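Local coordinates for protein VP1 (Polyomavirus HPyV7, PDB 4PCH) that is the major capsid protein, forms jelly-roll pentamers that build the virus shell, and probably takes part in attachment to host cells, at residues V233-L238 and R252-G257. Sequence-based numbering, arbitrary orientation.
Sequences VGMTGL and RTVQAG
Arg252 folds back over the backbone of Met235 and Thr236. Two bends in its chain (chi2 -71°, chi3 -73°) bring the guanidinium there, with Thr236 N 3.9 Å above its plane, displaced toward the rim. Its NH2 passes Met235 CB at 3.6 Å. NH1 reaches Gly237 N through a water that accepts from both. NH2 also forms a salt bridge with Glu114, NE hydrogen-bonds Thr109 OG1 of a neighbouring subunit and NH1 Thr243 OG1, so several partners fix the group's rotation. The Met235 methyl CE lies 4.0 Å from Arg252 CB, and the same side chain packs on Leu110 of that subunit.

Thr253 pairs with Thr236 through both backbone bonds: Thr236 N to Thr253 O is 2.8 Å, and Thr253 N to Thr236 O is 2.9 Å. The two side chains lie side by side, with Thr236 CG2 4.0 Å from Thr253 CB. Val254 sits opposite Met235 in a non-hydrogen-bonded pair, and its CG2 meets Met235 CE loosely. Gln255 N gives a bond of 2.8 Å to Gly234 O. Gln255 O takes Val233 N at 2.8 Å and, weakly, Gly234 N. At the backbone angles of Gly234 a CB would run into Val233 O. The Gln255 amide gives NE2 to Ala256 O, nearly in its own plane, while OE1 takes Arg43 NE.

Val233 and Gly234 facing Gln255 make a classic beta bulge, in antiparallel strands of the VP1 jelly roll beside a pentamer interface.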
loop_
_atom_site.group_PDB
_atom_site.type_symbol
_atom_site.label_atom_id
_atom_site.label_comp_id
_atom_site.label_asym_id
_atom_site.label_seq_id
_atom_site.Cartn_x
_atom_site.Cartn_y
_atom_site.Cartn_z
ATOM N N VAL B 233 16.479 8.358 3.743
ATOM C CA VAL B 233 15.083 8.757 3.656
ATOM C C VAL B 233 14.797 9.504 2.359
ATOM O O VAL B 233 13.661 9.540 1.920
ATOM C CB VAL B 233 14.660 9.610 4.883
ATOM C CG1 VAL B 233 13.162 9.828 4.895
ATOM C CG2 VAL B 233 15.068 8.971 6.187
ATOM N N GLY B 234 15.829 10.072 1.730
ATOM C CA GLY B 234 15.699 10.719 0.417
ATOM C C GLY B 234 16.710 11.832 0.291
ATOM O O GLY B 234 17.789 11.743 0.900
ATOM N N MET B 235 16.381 12.864 -0.477
ATOM C CA MET B 235 17.239 14.050 -0.580
ATOM C C MET B 235 16.514 15.320 -0.097
ATOM O O MET B 235 15.271 15.360 0.032
ATOM C CB MET B 235 17.773 14.207 -2.003
ATOM C CG MET B 235 18.786 13.118 -2.388
ATOM S SD MET B 235 19.464 13.491 -4.032
ATOM C CE MET B 235 21.047 14.161 -3.483
ATOM N N THR B 236 17.306 16.360 0.125
ATOM C CA THR B 236 16.839 17.611 0.699
ATOM C C THR B 236 17.603 18.795 0.156
ATOM O O THR B 236 18.750 18.663 -0.273
ATOM C CB THR B 236 16.952 17.587 2.258
ATOM O OG1 THR B 236 16.338 18.773 2.802
ATOM C CG2 THR B 236 18.378 17.482 2.737
ATOM N N GLY B 237 16.916 19.944 0.129
ATOM C CA GLY B 237 17.563 21.241 0.011
ATOM C C GLY B 237 17.952 21.777 1.384
ATOM O O GLY B 237 17.676 21.158 2.443
ATOM N N LEU B 238 18.569 22.939 1.375
ATOM C CA LEU B 238 18.954 23.614 2.619
ATOM C C LEU B 238 17.795 24.430 3.194
ATOM O O LEU B 238 16.905 24.854 2.464
ATOM C CB LEU B 238 20.128 24.553 2.380
ATOM C CG LEU B 238 21.319 23.929 1.677
ATOM C CD1 LEU B 238 22.440 24.966 1.508
ATOM C CD2 LEU B 238 21.824 22.674 2.336
ATOM N N ARG B 252 21.631 19.928 -3.349
ATOM C CA ARG B 252 20.852 18.759 -2.944
ATOM C C ARG B 252 21.754 17.819 -2.148
ATOM O O ARG B 252 22.917 17.556 -2.535
ATOM C CB ARG B 252 20.258 18.029 -4.145
ATOM C CG ARG B 252 19.287 18.820 -4.991
ATOM C CD ARG B 252 17.968 19.054 -4.284
ATOM N NE ARG B 252 17.176 17.818 -4.215
ATOM C CZ ARG B 252 16.060 17.708 -3.511
ATOM N NH1 ARG B 252 15.594 18.759 -2.846
ATOM N NH2 ARG B 252 15.417 16.543 -3.458
ATOM N N THR B 253 21.208 17.341 -1.035
ATOM C CA THR B 253 21.941 16.605 -0.030
ATOM C C THR B 253 21.173 15.346 0.361
ATOM O O THR B 253 19.951 15.360 0.416
ATOM C CB THR B 253 22.096 17.559 1.157
ATOM O OG1 THR B 253 23.020 18.619 0.782
ATOM C CG2 THR B 253 22.584 16.881 2.334
ATOM N N VAL B 254 21.868 14.270 0.676
ATOM C CA VAL B 254 21.187 13.082 1.206
ATOM C C VAL B 254 20.692 13.300 2.628
ATOM O O VAL B 254 21.436 13.777 3.503
ATOM C CB VAL B 254 22.107 11.848 1.137
ATOM C CG1 VAL B 254 21.457 10.667 1.817
ATOM C CG2 VAL B 254 22.457 11.559 -0.304
ATOM N N GLN B 255 19.435 12.927 2.864
ATOM C CA GLN B 255 18.842 12.902 4.196
ATOM C C GLN B 255 18.814 11.502 4.708
ATOM O O GLN B 255 18.163 10.624 4.123
ATOM C CB GLN B 255 17.395 13.440 4.175
ATOM C CG GLN B 255 16.666 13.360 5.517
ATOM C CD GLN B 255 17.181 14.378 6.495
ATOM O OE1 GLN B 255 16.983 15.615 6.322
ATOM N NE2 GLN B 255 17.867 13.904 7.518
ATOM N N ALA B 256 19.516 11.276 5.820
ATOM C CA ALA B 256 19.462 9.989 6.489
ATOM C C ALA B 256 18.570 10.048 7.716
ATOM O O ALA B 256 18.171 11.115 8.172
ATOM C CB ALA B 256 20.876 9.546 6.887
ATOM N N GLY B 257 18.226 8.885 8.254
ATOM C CA GLY B 257 17.605 8.841 9.582
ATOM C C GLY B 257 18.513 9.462 10.620
ATOM O O GLY B 257 19.712 9.577 10.419
HETATM O O HOH W 1 14.007 19.352 -0.324
#